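Local coordinates for protein aminoglycoside N(3)-acetyltransferase, AAC(3)-IVa (Escherichia coli, PDB 6MN3) that probably confers resistance to 2-deoxystreptamine aminoglycosides such as gentamicin and apramycin by transferring an acetyl group from acetyl-CoA to their N3 amine, at residues D89-L94 with A107-Q112; R200-K205 with R224-T229. All blocks are in the same frame, centred on the assembly; numbering follows the deposited sequence.

Contact 1: residues D89-L94 with A107-Q112; sequences DTFWRL and AAAGPQ
The phenyl ring of Phe-91 reaches across to the strand residues Ala-107 and Ala-109 and buries more surface in this contact than any other residue. Its CG lies anti to the backbone N (chi1 176°), a torsion that carries the ring from helix 86-91 toward the strand. There CD2 of Phe-91 meets CB of Ala-107 at 3.6 Å, while CZ of Phe-91 meets CB of Ala-109, also at 3.6 Å, so the ring spans two methyls that point to the same side of the strand. The carbonyl of Ala-107 comes in at the ring edge, its O lying near the ring plane and 3.3 Å from CE2 of Phe-91. Strand 106-109 is paired antiparallel with strands 98-99 and 59-63 in the large mixed sheet of this acetyltransferase, and Leu-60 and Met-62 of strand 59-63 also touch the Phe-91 ring. Trp-92 adds a smaller contact, its CB 3.8 Å from CB of Ala-107. Its indole turns away from the strand: NE1 of Trp-92 donates to OD1 of Asp-89 at 3.2 Å in a nearly straight bond (170°), and the aliphatic CG of Arg-93 covers one face of the indole.

Contact 2: residues R200-K205 with R224-T229; sequences RWLKEK and RDIVAT
Leu-202 pushes its branched end against the helix turn that runs from Asp-225 to Thr-229. One methyl does most of the touching: CD2 of Leu-202 lies 3.6 Å from OG1 of Thr-229 and 3.8 Å from O of Asp-225. The other methyl is more loosely engaged, CD1 of Leu-202 standing 4.5 Å from CG1 of Ile-226. Thr-229 has the most surface buried here, and its two branches do different work. CG2, anti to the backbone N, extends to CB of Trp-201 at 3.7 Å. OG1, beside the backbone N (chi1 -57°), folds back along its own helix and donates to O of Asp-225 at 2.7 Å. That carbonyl also accepts from N of Thr-229 at 3.0 Å, the two donors arriving from opposite faces of its plane. The axes of the short segments 200-204 and 224-229 pass 10.5 Å apart at 119°, and the two segments together bury a modest 230 Å², carried by a few side chains. Helix 197-204 and helix 223-236 are joined through the strand pair 208-213 and 216-222, and Ile-221 of the second strand touches both Leu-202 and Ile-226. No hydrogen bond passes between the two segments. The threonine hydroxyl spends its proton within its own helix, which implies that the helices are held together here by van der Waals contact, with a methyl packed beside an already hydrogen-bonded oxygen.

Contact 1 and contact 2 lie on opposite sides of the chain's centre, their own centres 27 Å apart and their nearest atoms about 11 Å apart, without touching. They follow in series along the chain, 89-94 with 107-112 closing before 200-205 with 224-229 opens. The large mixed sheet relates them: strand 106-109 of contact 1 is next to one edge, whereas the helices of contact 2 flank the hairpin 208-213 and 216-222 at the other. Both lie away from the zinc site formed by Cys-191, His-243, Cys-249 and Cys-252; the side chain of Trp-201 in contact 2 is about 14 Å from the zinc ion, too far for contact.

Contact 1: residues D89-L94 with A107-Q112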
loop_
_atom_site.group_PDB
_atom_site.type_symbol
_atom_site.label_atom_id
_atom_site.label_comp_id
_atom_site.label_asym_id
_atom_site.label_seq_id
_atom_site.Cartn_x
_atom_site.Cartn_y
_atom_site.Cartn_z
ATOM N N ASP A 89 -11.502 3.646 -1.085
ATOM C CA ASP A 89 -12.365 4.819 -1.127
ATOM C C ASP A 89 -13.514 4.718 -0.141
ATOM O O ASP A 89 -14.139 5.736 0.175
ATOM C CB ASP A 89 -12.909 5.032 -2.539
ATOM C CG ASP A 89 -13.460 6.427 -2.741
ATOM O OD1 ASP A 89 -12.736 7.399 -2.439
ATOM O OD2 ASP A 89 -14.617 6.552 -3.198
ATOM N N THR A 90 -13.806 3.521 0.352
ATOM C CA THR A 90 -14.863 3.353 1.337
ATOM C C THR A 90 -14.348 3.485 2.759
ATOM O O THR A 90 -15.077 3.966 3.633
ATOM C CB THR A 90 -15.531 1.987 1.168
ATOM O OG1 THR A 90 -15.676 1.698 -0.230
ATOM C CG2 THR A 90 -16.907 1.967 1.842
ATOM N N PHE A 91 -13.097 3.093 2.998
ATOM C CA PHE A 91 -12.569 3.030 4.357
ATOM C C PHE A 91 -12.489 4.412 4.999
ATOM O O PHE A 91 -12.876 4.586 6.161
ATOM C CB PHE A 91 -11.196 2.357 4.330
ATOM C CG PHE A 91 -10.498 2.320 5.656
ATOM C CD1 PHE A 91 -11.128 1.806 6.775
ATOM C CD2 PHE A 91 -9.197 2.781 5.776
ATOM C CE1 PHE A 91 -10.478 1.765 7.992
ATOM C CE2 PHE A 91 -8.540 2.742 6.988
ATOM C CZ PHE A 91 -9.181 2.233 8.098
ATOM N N TRP A 92 -12.010 5.413 4.257
ATOM C CA TRP A 92 -11.718 6.709 4.860
ATOM C C TRP A 92 -12.973 7.503 5.200
ATOM O O TRP A 92 -12.887 8.463 5.975
ATOM C CB TRP A 92 -10.822 7.530 3.932
ATOM C CG TRP A 92 -11.526 8.069 2.727
ATOM C CD1 TRP A 92 -11.642 7.469 1.508
ATOM C CD2 TRP A 92 -12.209 9.325 2.622
ATOM N NE1 TRP A 92 -12.353 8.272 0.650
ATOM C CE2 TRP A 92 -12.714 9.417 1.310
ATOM C CE3 TRP A 92 -12.444 10.379 3.510
ATOM C CZ2 TRP A 92 -13.441 10.519 0.866
ATOM C CZ3 TRP A 92 -13.166 11.473 3.066
ATOM C CH2 TRP A 92 -13.654 11.535 1.757
ATOM N N ARG A 93 -14.127 7.134 4.647
ATOM C CA ARG A 93 -15.365 7.859 4.900
ATOM C C ARG A 93 -16.079 7.405 6.164
ATOM O O ARG A 93 -17.033 8.066 6.590
ATOM C CB ARG A 93 -16.319 7.713 3.711
ATOM C CG ARG A 93 -15.682 7.986 2.364
ATOM C CD ARG A 93 -16.666 7.733 1.237
ATOM N NE ARG A 93 -16.026 7.799 -0.071
ATOM C CZ ARG A 93 -15.969 8.894 -0.821
ATOM N NH1 ARG A 93 -16.518 10.023 -0.395
ATOM N NH2 ARG A 93 -15.363 8.859 -2.000
ATOM N N LEU A 94 -15.649 6.305 6.767
ATOM C CA LEU A 94 -16.310 5.753 7.936
ATOM C C LEU A 94 -15.972 6.582 9.169
ATOM O O LEU A 94 -15.091 7.442 9.136
ATOM C CB LEU A 94 -15.909 4.288 8.096
ATOM C CG LEU A 94 -16.322 3.437 6.893
ATOM C CD1 LEU A 94 -15.627 2.085 6.907
ATOM C CD2 LEU A 94 -17.835 3.275 6.853
ATOM N N ALA A 107 -5.178 6.236 5.082
ATOM C CA ALA A 107 -6.277 6.226 6.035
ATOM C C ALA A 107 -6.009 5.161 7.084
ATOM O O ALA A 107 -5.535 4.068 6.761
ATOM C CB ALA A 107 -7.621 5.968 5.346
ATOM N N ALA A 108 -6.306 5.481 8.341
ATOM C CA ALA A 108 -6.011 4.572 9.436
ATOM C C ALA A 108 -7.090 4.677 10.503
ATOM O O ALA A 108 -7.575 5.771 10.804
ATOM C CB ALA A 108 -4.631 4.860 10.039
ATOM N N ALA A 109 -7.459 3.528 11.070
ATOM C CA ALA A 109 -8.454 3.454 12.134
ATOM C C ALA A 109 -7.968 2.465 13.180
ATOM O O ALA A 109 -7.708 1.300 12.859
ATOM C CB ALA A 109 -9.824 3.034 11.590
ATOM N N GLY A 110 -7.847 2.926 14.422
ATOM C CA GLY A 110 -7.335 2.112 15.498
ATOM C C GLY A 110 -6.527 2.937 16.478
ATOM O O GLY A 110 -6.326 4.141 16.290
ATOM N N PRO A 111 -6.036 2.303 17.548
ATOM C CA PRO A 111 -5.274 3.051 18.562
ATOM C C PRO A 111 -3.978 3.645 18.042
ATOM O O PRO A 111 -3.375 4.466 18.742
ATOM C CB PRO A 111 -5.003 2.000 19.650
ATOM C CG PRO A 111 -5.968 0.884 19.378
ATOM C CD PRO A 111 -6.179 0.881 17.899
ATOM N N GLN A 112 -3.535 3.266 16.844
ATOM C CA GLN A 112 -2.282 3.745 16.277
ATOM C C GLN A 112 -2.489 4.642 15.063
ATOM O O GLN A 112 -1.510 5.006 14.401
ATOM C CB GLN A 112 -1.391 2.557 15.903
ATOM C CG GLN A 112 0.082 2.790 16.130
ATOM C CD GLN A 112 0.481 2.606 17.577
ATOM O OE1 GLN A 112 0.183 1.580 18.187
ATOM N NE2 GLN A 112 1.161 3.602 18.135
#

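Contact 2: residues R200-K205 with R224-T229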
loop_
_atom_site.group_PDB
_atom_site.type_symbol
_atom_site.label_atom_id
_atom_site.label_comp_id
_atom_site.label_asym_id
_atom_site.label_seq_id
_atom_site.Cartn_x
_atom_site.Cartn_y
_atom_site.Cartn_z
ATOM N N ARG A 200 9.063 -13.867 -5.388
ATOM C CA ARG A 200 9.943 -15.022 -5.252
ATOM C C ARG A 200 10.965 -14.811 -4.141
ATOM O O ARG A 200 11.288 -15.748 -3.404
ATOM C CB ARG A 200 10.643 -15.317 -6.575
ATOM C CG ARG A 200 11.472 -16.592 -6.550
ATOM C CD ARG A 200 12.498 -16.614 -7.668
ATOM N NE ARG A 200 11.877 -16.806 -8.973
ATOM C CZ ARG A 200 12.280 -16.203 -10.087
ATOM N NH1 ARG A 200 13.304 -15.363 -10.053
ATOM N NH2 ARG A 200 11.657 -16.436 -11.232
ATOM N N TRP A 201 11.486 -13.589 -4.005
ATOM C CA TRP A 201 12.425 -13.300 -2.924
ATOM C C TRP A 201 11.821 -13.641 -1.568
ATOM O O TRP A 201 12.456 -14.304 -0.741
ATOM C CB TRP A 201 12.835 -11.827 -2.958
ATOM C CG TRP A 201 13.499 -11.383 -4.220
ATOM C CD1 TRP A 201 14.087 -12.174 -5.166
ATOM C CD2 TRP A 201 13.650 -10.034 -4.674
ATOM N NE1 TRP A 201 14.591 -11.398 -6.181
ATOM C CE2 TRP A 201 14.337 -10.080 -5.903
ATOM C CE3 TRP A 201 13.269 -8.791 -4.160
ATOM C CZ2 TRP A 201 14.649 -8.932 -6.627
ATOM C CZ3 TRP A 201 13.580 -7.651 -4.881
ATOM C CH2 TRP A 201 14.262 -7.730 -6.101
ATOM N N LEU A 202 10.583 -13.202 -1.330
ATOM C CA LEU A 202 9.965 -13.347 -0.018
ATOM C C LEU A 202 9.447 -14.761 0.212
ATOM O O LEU A 202 9.665 -15.342 1.280
ATOM C CB LEU A 202 8.833 -12.330 0.139
ATOM C CG LEU A 202 9.266 -10.863 0.137
ATOM C CD1 LEU A 202 8.116 -9.955 -0.274
ATOM C CD2 LEU A 202 9.816 -10.462 1.498
ATOM N N LYS A 203 8.751 -15.328 -0.775
ATOM C CA LYS A 203 8.160 -16.650 -0.591
ATOM C C LYS A 203 9.232 -17.716 -0.396
ATOM O O LYS A 203 9.053 -18.646 0.399
ATOM C CB LYS A 203 7.264 -16.993 -1.780
ATOM C CG LYS A 203 6.879 -18.461 -1.877
ATOM C CD LYS A 203 5.739 -18.666 -2.860
ATOM C CE LYS A 203 5.955 -17.864 -4.136
ATOM N NZ LYS A 203 4.771 -17.927 -5.038
ATOM N N GLU A 204 10.359 -17.594 -1.101
ATOM C CA GLU A 204 11.410 -18.599 -0.972
ATOM C C GLU A 204 12.066 -18.537 0.401
ATOM O O GLU A 204 12.442 -19.574 0.961
ATOM C CB GLU A 204 12.450 -18.428 -2.079
ATOM C CG GLU A 204 11.955 -18.810 -3.468
ATOM C CD GLU A 204 11.223 -20.137 -3.488
ATOM O OE1 GLU A 204 11.809 -21.150 -3.050
ATOM O OE2 GLU A 204 10.059 -20.169 -3.941
ATOM N N LYS A 205 12.213 -17.339 0.962
ATOM C CA LYS A 205 12.732 -17.183 2.317
ATOM C C LYS A 205 11.686 -17.491 3.384
ATOM O O LYS A 205 11.953 -17.273 4.572
ATOM C CB LYS A 205 13.272 -15.765 2.520
ATOM C CG LYS A 205 14.665 -15.523 1.959
ATOM C CD LYS A 205 15.010 -14.039 1.984
ATOM C CE LYS A 205 16.460 -13.788 1.601
ATOM N NZ LYS A 205 17.381 -13.975 2.755
ATOM N N ARG A 224 8.738 -5.158 7.877
ATOM C CA ARG A 224 10.186 -5.193 8.055
ATOM C C ARG A 224 10.844 -6.203 7.123
ATOM O O ARG A 224 11.965 -5.973 6.653
ATOM C CB ARG A 224 10.532 -5.507 9.511
ATOM C CG ARG A 224 9.992 -4.494 10.508
ATOM C CD ARG A 224 11.089 -3.575 11.018
ATOM N NE ARG A 224 10.617 -2.703 12.090
ATOM C CZ ARG A 224 10.575 -3.050 13.373
ATOM N NH1 ARG A 224 10.976 -4.255 13.752
ATOM N NH2 ARG A 224 10.131 -2.189 14.279
ATOM N N ASP A 225 10.170 -7.321 6.840
ATOM C CA ASP A 225 10.728 -8.292 5.905
ATOM C C ASP A 225 10.725 -7.756 4.478
ATOM O O ASP A 225 11.646 -8.046 3.708
ATOM C CB ASP A 225 9.952 -9.606 5.987
ATOM C CG ASP A 225 10.256 -10.383 7.253
ATOM O OD1 ASP A 225 11.360 -10.203 7.812
ATOM O OD2 ASP A 225 9.394 -11.176 7.687
ATOM N N ILE A 226 9.704 -6.978 4.112
ATOM C CA ILE A 226 9.659 -6.381 2.778
ATOM C C ILE A 226 10.837 -5.436 2.582
ATOM O O ILE A 226 11.511 -5.458 1.546
ATOM C CB ILE A 226 8.319 -5.655 2.562
ATOM C CG1 ILE A 226 7.160 -6.645 2.586
ATOM C CG2 ILE A 226 8.334 -4.883 1.252
ATOM C CD1 ILE A 226 5.808 -5.984 2.601
ATOM N N VAL A 227 11.101 -4.591 3.579
ATOM C CA VAL A 227 12.164 -3.600 3.454
ATOM C C VAL A 227 13.532 -4.274 3.495
ATOM O O VAL A 227 14.401 -3.994 2.663
ATOM C CB VAL A 227 12.024 -2.530 4.552
ATOM C CG1 VAL A 227 13.299 -1.707 4.668
ATOM C CG2 VAL A 227 10.834 -1.634 4.256
ATOM N N ALA A 228 13.736 -5.179 4.455
ATOM C CA ALA A 228 15.039 -5.823 4.601
ATOM C C ALA A 228 15.394 -6.644 3.369
ATOM O O ALA A 228 16.536 -6.604 2.895
ATOM C CB ALA A 228 15.057 -6.700 5.851
ATOM N N THR A 229 14.431 -7.397 2.837
ATOM C CA THR A 229 14.688 -8.198 1.646
ATOM C C THR A 229 15.021 -7.313 0.454
ATOM O O THR A 229 15.979 -7.577 -0.283
ATOM C CB THR A 229 13.479 -9.083 1.342
ATOM O OG1 THR A 229 13.195 -9.910 2.477
ATOM C CG2 THR A 229 13.743 -9.963 0.127
#